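Local structure of hypothetical protein, GDSL-like Lipase/Acylhydrolase family protein (Bacteroides uniformis, 4M8K) at residues T58-E61 against W65-F68; I69-F74 against S213-V218; G84-H89 against A95-R100; A132-Y135 against A141-Y144; P148-L153 against D180-I185. The protein probably hydrolyses ester bonds as a GDSL-like lipase or acylhydrolase, though its natural substrate is unknown. All coordinates share one frame; numbering follows the deposited sequence.

Contact 1 of 5, residues T58-E61 against W65-F68; sequences TKVE and WYRF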
# COMPACT_ATOMS: atom_id res chain seq x y z
N THR A 58 -7.76 16.21 -8.28
CA THR A 58 -8.06 17.32 -7.36
C THR A 58 -9.10 16.99 -6.23
O THR A 58 -9.27 17.75 -5.30
CB THR A 58 -8.55 18.57 -8.14
OG1 THR A 58 -9.83 18.34 -8.72
CG2 THR A 58 -7.61 18.93 -9.29
N LYS A 59 -9.76 15.84 -6.31
CA LYS A 59 -10.84 15.48 -5.40
C LYS A 59 -10.65 14.07 -4.88
O LYS A 59 -10.23 13.19 -5.62
CB LYS A 59 -12.18 15.50 -6.14
CG LYS A 59 -12.61 16.89 -6.58
CD LYS A 59 -13.93 16.82 -7.35
CE LYS A 59 -13.98 17.77 -8.52
NZ LYS A 59 -15.37 18.23 -8.78
N VAL A 60 -10.99 13.85 -3.61
CA VAL A 60 -10.82 12.52 -3.01
C VAL A 60 -11.58 11.46 -3.75
O VAL A 60 -11.19 10.30 -3.72
CB VAL A 60 -11.19 12.52 -1.50
CG1 VAL A 60 -12.70 12.77 -1.32
CG2 VAL A 60 -10.76 11.25 -0.82
N GLU A 61 -12.67 11.84 -4.42
CA GLU A 61 -13.57 10.89 -5.12
C GLU A 61 -12.94 10.29 -6.36
O GLU A 61 -13.42 9.28 -6.89
CB GLU A 61 -14.89 11.59 -5.52
CG GLU A 61 -15.73 11.98 -4.32
CD GLU A 61 -15.45 13.37 -3.78
OE1 GLU A 61 -14.46 14.03 -4.17
OE2 GLU A 61 -16.22 13.80 -2.91
N TRP A 65 -8.84 4.29 -4.16
CA TRP A 65 -9.36 3.56 -2.99
C TRP A 65 -10.78 4.02 -2.61
O TRP A 65 -11.58 3.21 -2.13
CB TRP A 65 -8.38 3.62 -1.76
CG TRP A 65 -7.93 4.97 -1.46
CD1 TRP A 65 -6.88 5.60 -2.01
CD2 TRP A 65 -8.60 5.92 -0.66
NE1 TRP A 65 -6.84 6.91 -1.60
CE2 TRP A 65 -7.88 7.12 -0.74
CE3 TRP A 65 -9.74 5.87 0.15
CZ2 TRP A 65 -8.26 8.28 -0.04
CZ3 TRP A 65 -10.11 7.03 0.88
CH2 TRP A 65 -9.35 8.20 0.78
N TYR A 66 -11.04 5.32 -2.75
CA TYR A 66 -12.34 5.90 -2.51
C TYR A 66 -13.32 5.32 -3.52
O TYR A 66 -14.43 4.89 -3.16
CB TYR A 66 -12.30 7.41 -2.61
CG TYR A 66 -13.60 8.04 -2.24
CD1 TYR A 66 -14.67 8.03 -3.13
CD2 TYR A 66 -13.79 8.64 -0.99
CE1 TYR A 66 -15.86 8.59 -2.79
CE2 TYR A 66 -14.99 9.21 -0.64
CZ TYR A 66 -16.02 9.17 -1.55
OH TYR A 66 -17.23 9.69 -1.22
N ARG A 67 -12.87 5.25 -4.77
CA ARG A 67 -13.62 4.64 -5.84
C ARG A 67 -13.88 3.20 -5.55
O ARG A 67 -15.02 2.74 -5.60
CB ARG A 67 -12.89 4.77 -7.18
CG ARG A 67 -12.97 6.17 -7.79
CD ARG A 67 -12.24 6.20 -9.14
NE ARG A 67 -12.75 5.21 -10.11
CZ ARG A 67 -13.72 5.46 -10.99
NH1 ARG A 67 -14.33 6.63 -11.04
NH2 ARG A 67 -14.09 4.53 -11.82
N PHE A 68 -12.82 2.49 -5.21
CA PHE A 68 -12.95 1.04 -4.92
C PHE A 68 -13.95 0.80 -3.79
O PHE A 68 -14.83 -0.07 -3.88
CB PHE A 68 -11.60 0.44 -4.60
CG PHE A 68 -11.64 -1.00 -4.22
CD1 PHE A 68 -11.57 -1.99 -5.17
CD2 PHE A 68 -11.67 -1.36 -2.90
CE1 PHE A 68 -11.52 -3.32 -4.83
CE2 PHE A 68 -11.67 -2.71 -2.54
CZ PHE A 68 -11.59 -3.69 -3.51
O HOH W 1 -14.18 8.83 -9.64

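Contact 2 of 5, residues I69-F74 against S213-V218; sequences IHEHGF and SIDAQV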
# COMPACT_ATOMS: atom_id res chain seq x y z
N ILE A 69 -13.85 1.59 -2.75
CA ILE A 69 -14.72 1.36 -1.59
C ILE A 69 -16.17 1.71 -1.91
O ILE A 69 -17.05 0.91 -1.64
CB ILE A 69 -14.15 2.06 -0.34
CG1 ILE A 69 -12.95 1.26 0.17
CG2 ILE A 69 -15.19 2.14 0.77
CD1 ILE A 69 -12.07 2.04 1.10
N HIS A 70 -16.41 2.85 -2.53
CA HIS A 70 -17.77 3.33 -2.73
C HIS A 70 -18.49 2.62 -3.87
O HIS A 70 -19.69 2.51 -3.85
CB HIS A 70 -17.76 4.85 -2.85
CG HIS A 70 -17.39 5.51 -1.55
ND1 HIS A 70 -18.31 6.15 -0.76
CD2 HIS A 70 -16.21 5.57 -0.88
CE1 HIS A 70 -17.72 6.61 0.33
NE2 HIS A 70 -16.44 6.27 0.28
N GLU A 71 -17.74 2.05 -4.80
CA GLU A 71 -18.35 1.36 -5.91
C GLU A 71 -18.78 -0.04 -5.54
O GLU A 71 -19.64 -0.57 -6.20
CB GLU A 71 -17.40 1.26 -7.11
CG GLU A 71 -17.28 2.57 -7.89
CD GLU A 71 -15.95 2.74 -8.61
OE1 GLU A 71 -15.17 1.75 -8.75
OE2 GLU A 71 -15.67 3.89 -8.97
N HIS A 72 -18.20 -0.64 -4.51
CA HIS A 72 -18.34 -2.09 -4.33
C HIS A 72 -18.90 -2.53 -2.96
O HIS A 72 -18.72 -3.67 -2.56
CB HIS A 72 -16.99 -2.75 -4.60
CG HIS A 72 -16.47 -2.50 -5.98
ND1 HIS A 72 -17.16 -2.91 -7.10
CD2 HIS A 72 -15.36 -1.88 -6.43
CE1 HIS A 72 -16.51 -2.54 -8.18
NE2 HIS A 72 -15.42 -1.90 -7.81
N GLY A 73 -19.53 -1.62 -2.24
CA GLY A 73 -20.27 -1.99 -1.02
C GLY A 73 -19.40 -2.18 0.21
O GLY A 73 -19.74 -2.94 1.12
N PHE A 74 -18.26 -1.49 0.23
CA PHE A 74 -17.35 -1.64 1.35
C PHE A 74 -17.48 -0.43 2.24
O PHE A 74 -18.11 0.54 1.90
CB PHE A 74 -15.91 -1.76 0.85
CG PHE A 74 -15.63 -3.06 0.13
CD1 PHE A 74 -15.96 -4.27 0.69
CD2 PHE A 74 -15.06 -3.05 -1.15
CE1 PHE A 74 -15.74 -5.47 0.01
CE2 PHE A 74 -14.81 -4.25 -1.82
CZ PHE A 74 -15.13 -5.47 -1.24
N SER A 213 -7.88 3.04 -13.40
CA SER A 213 -7.28 1.76 -13.79
C SER A 213 -6.90 0.94 -12.56
O SER A 213 -7.08 -0.30 -12.56
CB SER A 213 -6.07 2.00 -14.71
OG SER A 213 -6.47 2.69 -15.88
N ILE A 214 -6.34 1.61 -11.54
CA ILE A 214 -5.95 0.90 -10.29
C ILE A 214 -7.19 0.29 -9.62
O ILE A 214 -7.23 -0.90 -9.32
CB ILE A 214 -5.20 1.77 -9.28
CG1 ILE A 214 -3.85 2.22 -9.86
CG2 ILE A 214 -5.02 0.99 -7.98
CD1 ILE A 214 -3.16 3.30 -9.03
N ASP A 215 -8.19 1.13 -9.42
CA ASP A 215 -9.53 0.69 -8.93
C ASP A 215 -9.99 -0.55 -9.67
O ASP A 215 -10.23 -1.59 -9.05
CB ASP A 215 -10.52 1.87 -9.03
CG ASP A 215 -12.00 1.50 -8.85
OD1 ASP A 215 -12.34 0.50 -8.21
OD2 ASP A 215 -12.81 2.24 -9.44
N ALA A 216 -10.03 -0.47 -11.00
CA ALA A 216 -10.55 -1.57 -11.79
C ALA A 216 -9.70 -2.81 -11.64
O ALA A 216 -10.25 -3.89 -11.48
CB ALA A 216 -10.71 -1.20 -13.27
N GLN A 217 -8.38 -2.66 -11.67
CA GLN A 217 -7.50 -3.81 -11.57
C GLN A 217 -7.51 -4.47 -10.18
O GLN A 217 -7.42 -5.69 -10.09
CB GLN A 217 -6.06 -3.44 -11.98
CG GLN A 217 -5.94 -3.32 -13.48
CD GLN A 217 -4.60 -2.76 -13.93
OE1 GLN A 217 -3.54 -3.13 -13.41
NE2 GLN A 217 -4.65 -1.86 -14.91
N VAL A 218 -7.59 -3.67 -9.11
CA VAL A 218 -7.76 -4.23 -7.76
C VAL A 218 -9.08 -5.05 -7.71
O VAL A 218 -9.10 -6.20 -7.23
CB VAL A 218 -7.68 -3.14 -6.67
CG1 VAL A 218 -8.06 -3.68 -5.31
CG2 VAL A 218 -6.27 -2.54 -6.61

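Contact 3 of 5, residues G84-H89 against A95-R100; sequences GSTVCH and ADYSDR. With ACT (acetate ion), chain C.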
# COMPACT_ATOMS: atom_id res chain seq x y z
N GLY A 84 5.96 9.14 0.45
CA GLY A 84 7.38 8.91 0.49
C GLY A 84 7.75 7.71 1.35
O GLY A 84 8.91 7.25 1.30
N SER A 85 6.80 7.15 2.08
CA SER A 85 7.16 6.06 3.03
C SER A 85 7.51 4.74 2.31
O SER A 85 6.93 4.38 1.28
CB SER A 85 6.07 5.77 4.08
OG SER A 85 4.87 5.30 3.46
N THR A 86 8.52 4.09 2.86
CA THR A 86 9.09 2.86 2.35
C THR A 86 8.61 1.67 3.13
O THR A 86 8.21 1.77 4.28
CB THR A 86 10.63 2.87 2.51
OG1 THR A 86 10.94 3.34 3.82
CG2 THR A 86 11.28 3.77 1.48
N VAL A 87 8.66 0.50 2.52
CA VAL A 87 8.42 -0.72 3.26
C VAL A 87 9.51 -0.98 4.29
O VAL A 87 9.21 -1.31 5.44
CB VAL A 87 8.37 -1.90 2.30
CG1 VAL A 87 8.37 -3.22 3.05
CG2 VAL A 87 7.15 -1.77 1.40
N CYS A 88 10.77 -0.88 3.88
CA CYS A 88 11.90 -1.12 4.74
C CYS A 88 12.29 0.19 5.48
O CYS A 88 11.77 1.29 5.14
CB CYS A 88 13.11 -1.72 3.97
SG CYS A 88 13.99 -0.56 2.92
N HIS A 89 13.24 0.08 6.42
CA HIS A 89 13.66 1.27 7.21
C HIS A 89 14.62 2.20 6.50
O HIS A 89 14.95 3.24 7.03
CB HIS A 89 14.30 0.85 8.51
CG HIS A 89 13.40 0.08 9.43
ND1 HIS A 89 12.12 0.47 9.72
CD2 HIS A 89 13.64 -1.03 10.16
CE1 HIS A 89 11.60 -0.36 10.60
NE2 HIS A 89 12.50 -1.27 10.90
N ALA A 95 18.38 8.17 4.39
CA ALA A 95 17.73 8.60 5.62
C ALA A 95 17.15 7.39 6.41
O ALA A 95 16.81 6.40 5.85
CB ALA A 95 16.62 9.55 5.31
N ASP A 96 17.04 7.53 7.73
CA ASP A 96 16.45 6.52 8.56
C ASP A 96 14.92 6.69 8.62
O ASP A 96 14.42 7.60 9.25
CB ASP A 96 17.03 6.57 9.96
CG ASP A 96 16.79 5.29 10.68
OD1 ASP A 96 15.63 4.91 10.90
OD2 ASP A 96 17.78 4.64 10.99
N TYR A 97 14.20 5.80 7.96
CA TYR A 97 12.75 5.88 7.91
C TYR A 97 12.07 4.97 8.97
O TYR A 97 10.93 4.53 8.81
CB TYR A 97 12.29 5.58 6.49
CG TYR A 97 12.23 6.78 5.55
CD1 TYR A 97 12.87 8.00 5.85
CD2 TYR A 97 11.51 6.69 4.36
CE1 TYR A 97 12.74 9.09 4.99
CE2 TYR A 97 11.40 7.76 3.51
CZ TYR A 97 11.98 8.96 3.82
OH TYR A 97 11.86 9.97 2.90
N SER A 98 12.79 4.68 10.06
CA SER A 98 12.25 3.87 11.16
C SER A 98 11.08 4.57 11.80
O SER A 98 10.35 3.96 12.60
CB SER A 98 13.32 3.63 12.28
OG SER A 98 14.46 3.01 11.75
N ASP A 99 10.94 5.87 11.57
CA ASP A 99 9.82 6.62 12.08
C ASP A 99 8.56 6.50 11.20
O ASP A 99 7.52 6.94 11.62
CB ASP A 99 10.19 8.13 12.25
CG ASP A 99 10.58 8.82 10.96
OD1 ASP A 99 10.77 8.18 9.91
OD2 ASP A 99 10.75 10.07 10.99
N ARG A 100 8.62 5.92 10.00
CA ARG A 100 7.49 5.95 9.08
C ARG A 100 7.34 4.78 8.13
O ARG A 100 6.46 4.82 7.26
CB ARG A 100 7.55 7.20 8.19
CG ARG A 100 8.76 7.19 7.22
CD ARG A 100 9.01 8.61 6.64
NE ARG A 100 9.58 9.46 7.66
CZ ARG A 100 9.78 10.77 7.51
NH1 ARG A 100 9.42 11.41 6.39
NH2 ARG A 100 10.31 11.43 8.49
C ACT C . 5.33 8.15 -3.09
O ACT C . 5.31 9.34 -3.43
OXT ACT C . 5.18 7.85 -1.90
CH3 ACT C . 5.51 7.04 -4.08

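Contact 4 of 5, residues A132-Y135 against A141-Y144; sequences AYQY and ADLY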
# COMPACT_ATOMS: atom_id res chain seq x y z
N ALA A 132 18.47 -10.08 1.50
CA ALA A 132 18.15 -11.50 1.27
C ALA A 132 16.74 -11.83 1.69
O ALA A 132 16.18 -11.24 2.62
CB ALA A 132 19.13 -12.36 2.04
N TYR A 133 16.12 -12.76 0.97
CA TYR A 133 14.87 -13.33 1.43
C TYR A 133 15.11 -13.87 2.82
O TYR A 133 16.16 -14.42 3.10
CB TYR A 133 14.40 -14.46 0.52
CG TYR A 133 14.09 -13.94 -0.85
CD1 TYR A 133 12.95 -13.18 -1.05
CD2 TYR A 133 14.96 -14.16 -1.93
CE1 TYR A 133 12.64 -12.69 -2.30
CE2 TYR A 133 14.67 -13.63 -3.19
CZ TYR A 133 13.50 -12.91 -3.37
OH TYR A 133 13.14 -12.39 -4.61
N GLN A 134 14.16 -13.65 3.71
CA GLN A 134 14.33 -13.93 5.12
C GLN A 134 12.98 -14.14 5.75
O GLN A 134 12.16 -13.21 5.92
CB GLN A 134 15.10 -12.78 5.82
CG GLN A 134 15.38 -13.05 7.31
CD GLN A 134 16.23 -11.96 8.01
OE1 GLN A 134 16.60 -10.94 7.45
NE2 GLN A 134 16.52 -12.20 9.26
N TYR A 135 12.74 -15.37 6.21
CA TYR A 135 11.41 -15.72 6.71
C TYR A 135 11.30 -15.92 8.25
O TYR A 135 10.29 -16.39 8.75
CB TYR A 135 10.96 -16.97 5.93
CG TYR A 135 10.92 -16.69 4.43
CD1 TYR A 135 9.96 -15.85 3.91
CD2 TYR A 135 11.87 -17.22 3.56
CE1 TYR A 135 9.92 -15.59 2.55
CE2 TYR A 135 11.83 -16.97 2.18
CZ TYR A 135 10.85 -16.15 1.67
OH TYR A 135 10.77 -15.85 0.33
N ALA A 141 18.48 -4.32 12.27
CA ALA A 141 19.51 -4.11 11.22
C ALA A 141 19.08 -4.73 9.88
O ALA A 141 19.16 -4.06 8.82
CB ALA A 141 20.86 -4.64 11.67
N ASP A 142 18.59 -5.99 9.95
CA ASP A 142 18.16 -6.73 8.77
C ASP A 142 17.06 -5.92 8.03
O ASP A 142 16.97 -5.94 6.81
CB ASP A 142 17.51 -8.03 9.13
CG ASP A 142 18.46 -9.06 9.67
OD1 ASP A 142 19.64 -8.99 9.32
OD2 ASP A 142 17.98 -9.95 10.41
N LEU A 143 16.24 -5.22 8.79
CA LEU A 143 15.02 -4.65 8.26
C LEU A 143 15.22 -3.33 7.52
O LEU A 143 14.25 -2.77 7.02
CB LEU A 143 13.97 -4.52 9.36
CG LEU A 143 13.43 -5.83 9.93
CD1 LEU A 143 12.58 -5.58 11.16
CD2 LEU A 143 12.62 -6.55 8.88
N TYR A 144 16.47 -2.85 7.46
CA TYR A 144 16.91 -1.77 6.55
C TYR A 144 16.91 -2.24 5.10
O TYR A 144 16.96 -1.44 4.20
CB TYR A 144 18.30 -1.21 6.98
CG TYR A 144 18.20 -0.26 8.12
CD1 TYR A 144 17.95 1.08 7.88
CD2 TYR A 144 18.31 -0.68 9.45
CE1 TYR A 144 17.79 1.95 8.91
CE2 TYR A 144 18.13 0.20 10.50
CZ TYR A 144 17.89 1.52 10.22
OH TYR A 144 17.76 2.41 11.24

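Contact 5 of 5, residues P148-L153 against D180-I185; sequences PAFCYL and DSMDEI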
# COMPACT_ATOMS: atom_id res chain seq x y z
N PRO A 148 14.03 -8.64 3.56
CA PRO A 148 13.62 -8.96 4.93
C PRO A 148 12.41 -8.12 5.42
O PRO A 148 11.53 -8.67 6.05
CB PRO A 148 14.87 -8.65 5.75
CG PRO A 148 16.03 -8.70 4.77
CD PRO A 148 15.45 -8.26 3.46
N ALA A 149 12.39 -6.82 5.11
CA ALA A 149 11.28 -5.94 5.53
C ALA A 149 9.91 -6.36 4.99
O ALA A 149 8.95 -6.40 5.75
CB ALA A 149 11.58 -4.50 5.17
N PHE A 150 9.83 -6.72 3.70
CA PHE A 150 8.59 -7.13 3.08
C PHE A 150 8.17 -8.49 3.56
O PHE A 150 6.99 -8.75 3.78
CB PHE A 150 8.71 -7.11 1.53
CG PHE A 150 7.40 -7.22 0.85
CD1 PHE A 150 6.53 -6.14 0.76
CD2 PHE A 150 7.02 -8.43 0.28
CE1 PHE A 150 5.27 -6.29 0.16
CE2 PHE A 150 5.78 -8.57 -0.36
CZ PHE A 150 4.92 -7.50 -0.42
N CYS A 151 9.13 -9.39 3.77
CA CYS A 151 8.79 -10.64 4.45
C CYS A 151 8.20 -10.34 5.84
O CYS A 151 7.22 -10.95 6.27
CB CYS A 151 10.03 -11.53 4.60
SG CYS A 151 10.79 -12.17 3.06
N TYR A 152 8.87 -9.46 6.61
CA TYR A 152 8.44 -9.22 7.99
C TYR A 152 7.03 -8.62 7.94
O TYR A 152 6.17 -8.92 8.78
CB TYR A 152 9.47 -8.36 8.74
CG TYR A 152 9.03 -7.77 10.09
CD1 TYR A 152 8.30 -6.57 10.15
CD2 TYR A 152 9.35 -8.38 11.27
CE1 TYR A 152 7.91 -6.02 11.38
CE2 TYR A 152 8.99 -7.81 12.49
CZ TYR A 152 8.28 -6.65 12.55
OH TYR A 152 7.91 -6.14 13.75
N LEU A 153 6.78 -7.82 6.93
CA LEU A 153 5.49 -7.14 6.76
C LEU A 153 4.37 -8.14 6.61
O LEU A 153 3.40 -8.14 7.39
CB LEU A 153 5.54 -6.20 5.53
CG LEU A 153 4.26 -5.39 5.26
CD1 LEU A 153 3.91 -4.48 6.42
CD2 LEU A 153 4.40 -4.56 3.99
N ASP A 180 10.07 -8.37 -8.52
CA ASP A 180 10.20 -9.81 -8.43
C ASP A 180 10.15 -10.24 -6.96
O ASP A 180 9.57 -11.30 -6.61
CB ASP A 180 11.52 -10.30 -9.05
CG ASP A 180 11.54 -10.26 -10.58
OD1 ASP A 180 10.48 -10.09 -11.19
OD2 ASP A 180 12.65 -10.42 -11.14
N SER A 181 10.81 -9.47 -6.10
CA SER A 181 10.86 -9.80 -4.67
C SER A 181 9.45 -9.81 -4.06
O SER A 181 9.08 -10.74 -3.34
CB SER A 181 11.77 -8.85 -3.90
OG SER A 181 13.13 -8.92 -4.34
N MSE A 182 8.63 -8.79 -4.34
CA MSE A 182 7.25 -8.77 -3.78
C MSE A 182 6.45 -9.96 -4.29
O MSE A 182 5.69 -10.58 -3.54
CB MSE A 182 6.54 -7.45 -4.09
CG MSE A 182 6.99 -6.46 -3.07
SE MSE A 182 5.98 -4.78 -3.05
CE MSE A 182 6.24 -4.23 -4.92
N ASP A 183 6.65 -10.37 -5.54
CA ASP A 183 5.84 -11.45 -6.07
C ASP A 183 6.23 -12.76 -5.41
O ASP A 183 5.38 -13.55 -5.04
CB ASP A 183 5.96 -11.55 -7.58
CG ASP A 183 4.81 -12.32 -8.19
OD1 ASP A 183 3.65 -12.01 -7.96
OD2 ASP A 183 5.03 -13.26 -8.90
N GLU A 184 7.52 -12.98 -5.29
CA GLU A 184 8.05 -14.18 -4.63
C GLU A 184 7.63 -14.28 -3.14
O GLU A 184 7.24 -15.33 -2.63
CB GLU A 184 9.58 -14.19 -4.72
CG GLU A 184 10.24 -15.26 -3.85
CD GLU A 184 9.85 -16.69 -4.22
OE1 GLU A 184 9.11 -16.91 -5.20
OE2 GLU A 184 10.30 -17.62 -3.53
N ILE A 185 7.75 -13.16 -2.44
CA ILE A 185 7.39 -13.12 -1.03
C ILE A 185 5.87 -13.24 -0.83
O ILE A 185 5.46 -13.99 0.09
CB ILE A 185 7.98 -11.84 -0.32
CG1 ILE A 185 9.50 -11.87 -0.38
CG2 ILE A 185 7.54 -11.77 1.12
CD1 ILE A 185 10.17 -10.56 -0.05

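Contact 1 of 5, residues T58-E61 against W65-F68
Two first torsions bring Glu-61 and Tyr-66 alongside each other: the tyrosine CG stands anti to its own backbone N (chi1 -175°), while the glutamate CG lies beside its backbone N and opposite the carbonyl carbon (chi1 -67°). The motif is a 3-10 segment that takes in Val-60 and Glu-61, leads toward helix 64-71 and folds back on that helix's first full turn. Glu-61 CA lies over the Tyr-66 ring as an off-centre CH-pi contact, 4.1 Å from the centroid of the ring. The two side chains then run in the same direction, with Glu-61 CG 3.7 Å from Tyr-66 CE1; a bend at chi2 turns the carboxylate beyond. Val-60 and Trp-65 cross at about a right angle, with Val-60 CG2 3.7 Å from Trp-65 CH2, and the same methyl reaches Tyr-66 CD2 at 4.0 Å. Phe-33 and His-36 also pack on Val-60, which is buried. No direct hydrogen bond joins the segments. Instead, Glu-61 O rests 3.3 Å from Arg-67 CG, and the arginine's main ionic partner is Asp-215 of helix 208-222. The guanidinium returns through a water in its plane, which accepts from Arg-67 NH1 at 2.6 Å and donates to Glu-61 O at 2.9 Å.

Contact 2 of 5, residues I69-F74 against S213-V218
Glu-71 and His-72, which both meet Asp-215, sit where helix 64-71 ends: His-72 is the first residue to leave helical backbone angles, Gly-73 follows with a positive phi of 81°, and Phe-74 N turns back to donate to Ile-69 O at 3.3 Å. Across from this end, helix 208-222 runs on unbroken. In its Asp-215 a chi1 of 167° swings the carboxylate away from the backbone nitrogen and out toward Glu-71, which arrives extended from the opposite direction. Their planes are turned 36° apart, and Glu-71 OE1 lies 2.5 Å from Asp-215 OD2, probably with a proton held by one of the acids, though the hydrogen is not seen. Arg-67 probably offsets negative charge here, since it forms a salt bridge with Asp-215 and a long, weak ion pair with Glu-71. The imidazole of His-72 presents its edge to the same carboxylate, with NE2 3.9 Å from Asp-215 OD1 and that oxygen near the ring plane. One face of the imidazole is covered by Glu-71 CB, 3.7 Å above its centre, and the ring also stacks with Trp-219. Nearby, Val-218 packs on Phe-68, and Ile-69 and Phe-74 pack on Val-23. The contact therefore joins the C-terminal end of helix 64-71 to the middle of helix 208-222, with strand 22-27 of the parallel sheet beneath the first helix.

Contact 3 of 5, residues G84-H89 against A95-R100
The Tyr-97 ring meets residues 84-89 with its edge: close to the ring plane, Thr-86 OG1 lies 3.4 Å from CD2 and Gly-84 O lies 3.4 Å from CE2. Over one face sits Arg-100 CD, 3.7 Å above the centre; the guanidinium beyond it also lies by the ring, with Tyr-97 CE1 over one of its faces, and grips Asp-99 side-on through NE and NH2, one nitrogen to each oxygen. The imidazole of His-89 carries Ser-98 OG over a face and has Tyr-97 O at its edge, while ND1 is hydrogen-bonded to Ser-101. Backbone supplies the single hydrogen bond between the segments, from Tyr-97 N to His-89 O at 2.8 Å, with the donor tilted 29° from the carbonyl plane. Each segment also secures its own shape. Thr-86 OG1, placed between the backbone N and the carbonyl carbon (chi1 46°), donates to Cys-88 O at 2.6 Å, and Asp-96 OD1 accepts from Ser-98 N at 3.0 Å in an Asx turn. At the far end Ser-85 CB packs against Arg-100 O. Both segments belong to the loop between strands 75-81 and 114-118, bordering the probable active site of the GDSL fold. Gly-84 N donates to an acetate oxygen, OXT, at 2.8 Å, and the same ion is bound by Ser-29, Asn-122 and His-205, consistent with the Ser-Gly-Asn-His set of SGNH hydrolases. The acetate probably comes from the crystallisation liquor, yet its position is consistent with Gly-84 N and Asn-122 contributing to an oxyanion hole, as in relatives.

Contact 4 of 5, residues A132-Y135 against A141-Y144
Direct hydrogen bonding between the segments rests on one pair, Gln-134 NE2 donating to Asp-142 OD2 at 2.9 Å, in the long connection between helix 121-126 and helix 146-160 of the GDSL-like fold. The acceptor belongs to a short 3-10 segment that includes Asp-142; the donor comes from an irregular stretch of loop. The bond is nearly straight (165° at the hydrogen) and lies in the plane of the glutamine amide. On the aspartate side it arrives from above the carboxylate plane, 58° out of it, and the amide and carboxylate planes are themselves turned 70° apart. Gln-134 reaches this far because its chain heads directly away from the backbone nitrogen and stays extended to the amide. A second acceptor, Asp-136 O, takes another bond from NE2, so the amide nitrogen is held by two partners and the amide's rotation is fixed accordingly.

Among the van der Waals contacts, Gln-134 OE1 rests 3.5 Å from Asp-142 CB. The two side chains cross at about a right angle, and OE1 also lies against Pro-148 of helix 146-160, so the amide is wedged between the turn and that helix.

A backbone bond completes the frame: Tyr-144 N returns to Ala-141 O at 3.2 Å, closing the turn. Neither touching residue is buried, in keeping with a surface contact that ties two parts of one loop together. Trp-138 NE1, from the intervening residues, donates to the backbone oxygen of Gln-134.

Contact 5 of 5, residues P148-L153 against D180-I185
Phe-150 and Met-182 meet at about a right angle, the phenyl ring offering a face and the selenomethionine laying its chain across it. Met-182 CG stands over the centre of the ring, 3.5 Å from the centroid and only 10° off the normal, a well-centred CH-pi contact. From there the chain bends at chi3, and SE sits obliquely to the same ring at 4.2 Å from its centroid, a Met-aromatic contact made here by selenium. Ile-185 approaches Phe-150 differently, its CB lying in plane at the edge of the ring while its CG2 touches Phe-150 CD2 at 3.5 Å. The ring can take both partners because a chi1 of -167° turns the phenyl group away from its own backbone nitrogen and out toward the second helix. These helices belong to the three-layered alpha/beta/alpha fold of this family and flank strand 165-170 in sequence: helix 146-160 leads into it, and helix 176-189 follows it. Their local axes approach to 10.0 Å and run roughly parallel, crossing at -33°. Beneath the ring and the selenomethionine lies the strand between them, since Phe-150 and Met-182 both pack on Asn-168 and Met-182 also on Thr-170. The next residue, Cys-151, also meets Ile-185, its SG resting 3.6 Å from Ile-185 CD1. The isoleucine's CG1 and CD1 lie alongside that sulfur, with CD1 also close to the Phe-150 ring. Tyr-135 packs on Cys-151 from the preceding loop, and Tyr-189 touches the same cysteine from farther along helix 176-189.

Overall arrangement
Contact 1 comes first, closing a short loop at the start of helix 64-71. Contact 2 opens near the end of that helix and closes only on helix 208-222, so its long loop encloses the other three contacts, which follow in series without crossing. Contact 3 folds up the loop after strand 75-81, contact 4 the loop before helix 146-160, and contact 5 pairs that helix with helix 176-189. Contacts 1 and 2 touch and lie on the opposite side of the chain's centre from contacts 4 and 5, with centres 25 to 35 Å apart. Contact 3 touches contacts 4 and 5, joining the loop at the probable active site to helix 146-160; contacts 4 and 5 also touch, centres 9 Å apart.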